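Side-chain contacts in nickel ABC transporter (Nickel-binding protein) (Bacillus halodurans, PDB 3T66), which probably serves as the extracellular solute-binding component of an ABC importer, capturing nickel or peptides for uptake: residues G285-I288 and P289-F293; P416-T419 and G420-E424. All coordinates share one frame; numbering follows the deposited sequence.

Interaction 1 of 2, residues G285-I288 and P289-F293; sequences GPFI and PTLPF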
loop_
_atom_site.group_PDB
_atom_site.type_symbol
_atom_site.label_atom_id
_atom_site.label_comp_id
_atom_site.label_asym_id
_atom_site.label_seq_id
_atom_site.Cartn_x
_atom_site.Cartn_y
_atom_site.Cartn_z
ATOM N N GLY A 285 -10.133 4.196 -10.060
ATOM C CA GLY A 285 -10.651 3.063 -9.307
ATOM C C GLY A 285 -9.865 2.695 -8.051
ATOM O O GLY A 285 -8.912 3.378 -7.698
ATOM N N PRO A 286 -10.270 1.602 -7.364
ATOM C CA PRO A 286 -9.612 1.276 -6.137
ATOM C C PRO A 286 -8.200 0.797 -6.409
ATOM O O PRO A 286 -7.355 1.021 -5.576
ATOM C CB PRO A 286 -10.440 0.143 -5.608
ATOM C CG PRO A 286 -10.901 -0.500 -6.753
ATOM C CD PRO A 286 -11.186 0.532 -7.761
ATOM N N PHE A 287 -7.941 0.211 -7.584
ATOM C CA PHE A 287 -6.659 -0.437 -7.884
ATOM C C PHE A 287 -5.864 0.290 -8.913
ATOM O O PHE A 287 -6.422 0.747 -9.916
ATOM C CB PHE A 287 -6.869 -1.853 -8.417
ATOM C CG PHE A 287 -7.737 -2.713 -7.539
ATOM C CD1 PHE A 287 -7.497 -2.808 -6.180
ATOM C CD2 PHE A 287 -8.798 -3.399 -8.072
ATOM C CE1 PHE A 287 -8.266 -3.569 -5.385
ATOM C CE2 PHE A 287 -9.569 -4.154 -7.275
ATOM C CZ PHE A 287 -9.290 -4.252 -5.919
ATOM N N ILE A 288 -4.554 0.360 -8.696
ATOM C CA ILE A 288 -3.684 1.078 -9.607
ATOM C C ILE A 288 -3.568 0.404 -10.956
ATOM O O ILE A 288 -3.570 -0.809 -11.070
ATOM C CB ILE A 288 -2.283 1.359 -9.041
ATOM C CG1 ILE A 288 -1.714 0.142 -8.357
ATOM C CG2 ILE A 288 -2.335 2.499 -8.059
ATOM C CD1 ILE A 288 -0.263 0.113 -8.497
ATOM N N PRO A 289 -3.438 1.207 -11.990
ATOM C CA PRO A 289 -3.551 0.597 -13.280
ATOM C C PRO A 289 -2.572 -0.571 -13.511
ATOM O O PRO A 289 -2.948 -1.534 -14.150
ATOM C CB PRO A 289 -3.284 1.779 -14.231
ATOM C CG PRO A 289 -3.569 3.026 -13.369
ATOM C CD PRO A 289 -3.026 2.622 -12.071
ATOM N N THR A 290 -1.359 -0.501 -12.985
ATOM C CA THR A 290 -0.314 -1.466 -13.321
ATOM C C THR A 290 -0.530 -2.883 -12.757
ATOM O O THR A 290 0.165 -3.841 -13.124
ATOM C CB THR A 290 1.047 -0.933 -12.906
ATOM O OG1 THR A 290 0.855 0.215 -12.068
ATOM C CG2 THR A 290 1.778 -0.455 -14.106
ATOM N N LEU A 291 -1.522 -3.002 -11.877
ATOM C CA LEU A 291 -1.866 -4.262 -11.231
ATOM C C LEU A 291 -2.426 -5.181 -12.281
ATOM O O LEU A 291 -3.024 -4.713 -13.244
ATOM C CB LEU A 291 -2.875 -4.040 -10.125
ATOM C CG LEU A 291 -2.284 -3.641 -8.774
ATOM C CD1 LEU A 291 -3.322 -2.949 -7.941
ATOM C CD2 LEU A 291 -1.773 -4.842 -7.985
ATOM N N PRO A 292 -2.202 -6.496 -12.120
ATOM C CA PRO A 292 -2.657 -7.436 -13.124
ATOM C C PRO A 292 -4.197 -7.552 -13.164
ATOM O O PRO A 292 -4.754 -7.980 -14.167
ATOM C CB PRO A 292 -1.991 -8.740 -12.683
ATOM C CG PRO A 292 -1.869 -8.607 -11.219
ATOM C CD PRO A 292 -1.518 -7.183 -11.012
ATOM N N PHE A 293 -4.883 -7.149 -12.098
ATOM C CA PHE A 293 -6.345 -7.265 -12.015
ATOM C C PHE A 293 -7.099 -5.955 -12.028
ATOM O O PHE A 293 -8.170 -5.863 -11.451
ATOM C CB PHE A 293 -6.765 -8.047 -10.771
ATOM C CG PHE A 293 -6.076 -7.612 -9.491
ATOM C CD1 PHE A 293 -6.489 -6.495 -8.806
ATOM C CD2 PHE A 293 -5.023 -8.369 -8.952
ATOM C CE1 PHE A 293 -5.864 -6.132 -7.605
ATOM C CE2 PHE A 293 -4.419 -8.008 -7.762
ATOM C CZ PHE A 293 -4.844 -6.892 -7.091
#

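Interaction 2 of 2, residues P416-T419 and G420-E424; sequences PELT and GIIDE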
loop_
_atom_site.group_PDB
_atom_site.type_symbol
_atom_site.label_atom_id
_atom_site.label_comp_id
_atom_site.label_asym_id
_atom_site.label_seq_id
_atom_site.Cartn_x
_atom_site.Cartn_y
_atom_site.Cartn_z
ATOM N N PRO A 416 -25.851 -8.985 -3.931
ATOM C CA PRO A 416 -25.637 -10.434 -4.038
ATOM C C PRO A 416 -24.766 -10.807 -5.219
ATOM O O PRO A 416 -23.946 -11.695 -5.084
ATOM C CB PRO A 416 -27.057 -11.002 -4.176
ATOM C CG PRO A 416 -27.948 -9.892 -3.621
ATOM C CD PRO A 416 -27.277 -8.637 -4.070
ATOM N N GLU A 417 -24.901 -10.132 -6.344
ATOM C CA GLU A 417 -23.996 -10.431 -7.465
ATOM C C GLU A 417 -22.507 -10.313 -7.043
ATOM O O GLU A 417 -21.763 -11.294 -7.106
ATOM C CB GLU A 417 -24.333 -9.600 -8.717
ATOM C CG GLU A 417 -23.162 -9.388 -9.666
ATOM C CD GLU A 417 -23.578 -9.052 -11.101
ATOM O OE1 GLU A 417 -23.014 -9.696 -12.009
ATOM O OE2 GLU A 417 -24.442 -8.154 -11.341
ATOM N N LEU A 418 -22.113 -9.126 -6.579
ATOM C CA LEU A 418 -20.844 -8.896 -5.892
ATOM C C LEU A 418 -20.476 -9.934 -4.820
ATOM O O LEU A 418 -19.416 -10.558 -4.882
ATOM C CB LEU A 418 -20.818 -7.499 -5.266
ATOM C CG LEU A 418 -19.480 -6.996 -4.733
ATOM C CD1 LEU A 418 -18.372 -7.156 -5.744
ATOM C CD2 LEU A 418 -19.598 -5.536 -4.389
ATOM N N THR A 419 -21.335 -10.107 -3.836
ATOM C CA THR A 419 -21.114 -11.140 -2.884
ATOM C C THR A 419 -20.833 -12.473 -3.562
ATOM O O THR A 419 -20.009 -13.284 -3.079
ATOM C CB THR A 419 -22.274 -11.208 -1.990
ATOM O OG1 THR A 419 -22.403 -9.911 -1.379
ATOM C CG2 THR A 419 -22.086 -12.348 -0.921
ATOM N N GLY A 420 -21.472 -12.672 -4.711
ATOM C CA GLY A 420 -21.228 -13.870 -5.512
ATOM C C GLY A 420 -19.735 -14.018 -5.757
ATOM O O GLY A 420 -19.109 -15.041 -5.447
ATOM N N ILE A 421 -19.154 -12.958 -6.299
ATOM C CA ILE A 421 -17.798 -13.015 -6.772
ATOM C C ILE A 421 -16.889 -13.183 -5.588
ATOM O O ILE A 421 -16.041 -14.077 -5.566
ATOM C CB ILE A 421 -17.458 -11.773 -7.573
ATOM C CG1 ILE A 421 -18.473 -11.596 -8.701
ATOM C CG2 ILE A 421 -16.081 -11.922 -8.154
ATOM C CD1 ILE A 421 -18.374 -10.281 -9.440
ATOM N N ILE A 422 -17.101 -12.352 -4.579
ATOM C CA ILE A 422 -16.201 -12.355 -3.419
ATOM C C ILE A 422 -16.193 -13.740 -2.811
ATOM O O ILE A 422 -15.137 -14.272 -2.522
ATOM C CB ILE A 422 -16.483 -11.216 -2.395
ATOM C CG1 ILE A 422 -16.231 -9.862 -3.073
ATOM C CG2 ILE A 422 -15.628 -11.402 -1.125
ATOM C CD1 ILE A 422 -16.980 -8.678 -2.465
ATOM N N ASP A 423 -17.369 -14.334 -2.703
ATOM C CA ASP A 423 -17.462 -15.748 -2.376
ATOM C C ASP A 423 -16.563 -16.702 -3.211
ATOM O O ASP A 423 -15.770 -17.455 -2.617
ATOM C CB ASP A 423 -18.925 -16.198 -2.413
ATOM C CG ASP A 423 -19.741 -15.638 -1.262
ATOM O OD1 ASP A 423 -19.131 -14.933 -0.428
ATOM O OD2 ASP A 423 -20.974 -15.900 -1.181
ATOM N N GLU A 424 -16.659 -16.709 -4.544
ATOM C CA GLU A 424 -15.784 -17.639 -5.286
ATOM C C GLU A 424 -14.375 -17.258 -4.934
ATOM O O GLU A 424 -13.570 -18.133 -4.593
ATOM C CB GLU A 424 -15.977 -17.665 -6.825
#

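Interaction 1 of 2, residues G285-I288 and P289-F293
Phe287 and Phe293 make the aromatic contact of this loop, a T-shaped (edge-to-face) pair with ring centroids 5.1 Å apart and planes at 87°. Phe293 gives the edge: its CE1 stands over the centre of the Phe287 face, 3.9 Å from Phe287 CG. The Phe293 ring gets there because its CG lies between the backbone N and the carbonyl carbon (chi1 47°), which folds the ring back along the chain. On the opposite face of the Phe287 ring lies CG of Pro286, so that the flat phenyl is clasped between the proline and the edge of Phe293.

Between the rings and the bend of the chain, Leu291 supplies aliphatic contacts. Its CD1 methyl reaches CB of Phe287 at 3.7 Å and CG1 of Ile288 at 3.5 Å, the Ile288 and Leu291 side chains meeting at about a right angle. A leucine suits this buried place, since it is wholly apolar and its CD1 methyl extends far enough to lie against both Phe287 and Ile288.

The backbone makes a type I beta turn from Ile288 to Leu291, within the long connection that leads from strand 280-282 to helix 304-314. Pro289 fits its second position, where the ring already restricts phi to about the value required, and Thr290 follows at the exposed bend.

Polar closure of the turn comes from Leu291 N, which donates to Ile288 O over 3.1 Å in a nearly straight bond (166°). Before the turn, Pro286 O accepts hydrogen bonds from the hydroxyl groups of Thr241 and Thr388. Helix 431-447 flanks both aromatic rings through Thr438, while Tyr397 of helix 395-402 touches Phe287 and His456 of strand 451-464 meets Ile288.

Interaction 2 of 2, residues P416-T419 and G420-E424
Residues 416-424 form the first turns of helix 416-426, where Gly420 N, Ile421 N, Ile422 N and Asp423 N each bond to the carbonyl oxygen four residues earlier. The bond from Ile422 N to Leu418 O is the straightest of these, 2.9 Å long at 173°. Pro416 suits the first turn, since a helix asks no N-H donation of its opening residues, and its own carbonyl receives Gly420 N.

On the buried side, Leu418 and Ile422 sit one turn apart, and CD1 of Ile422 approaches CG of Leu418 at 3.8 Å and CD1 of Leu418 at 3.9 Å. Leu418 has its CG anti to the backbone N (chi1 -169°), and its branched end crosses the CG1-CD1 arm of Ile422 at a slant. Both are aliphatic as their setting demands: they touch Tyr402 of helix 395-402, and Leu418 also meets Tyr444 and Ile445 of helix 431-447. Ile421 extends this apolar side toward Leu437.

Thr419 and Asp423 lie side by side on another flank, pointing the same way, where His403 touches both. The CG2 methyl of Thr419 comes 3.7 Å from OD2 of Asp423, whereas its OG1 turns back to bond Asp415 O, just before the helix. An alanine in place of Asp423 would remove the carboxylate and would probably open a gap beside the Thr419 methyl, leaving His403 without that neighbour.

Leu418, Ile421 and Ile422 thus provide the aliphatic contacts with the neighbouring helices, while Thr419 and Asp423 meet the loop at His403. With OG1 spent on Asp415 O, the approach of methyl to carboxylate is a van der Waals contact, and the main-chain bond from Asp423 N to Thr419 O belongs to the helix itself.

Interaction 1 is largely buried, about 12 Å from the centre of the chain, whereas interaction 2 lies about 24 Å out on a helix with one side packed and another partly exposed. Their centres are about 19 Å apart and they do not touch, yet both pack on helices 395-402 and 431-447. Where regular structure is absent, in 285-293, one turn bond is supplemented by aromatic and aliphatic packing; in 416-424 repeated main-chain bonds set the shape, and side chains sort by environment. The inner contact pairs two aromatic rings with aliphatic side chains, while the outer helix combines aliphatic residues against the two helices with a threonine and an aspartate on a partly exposed flank.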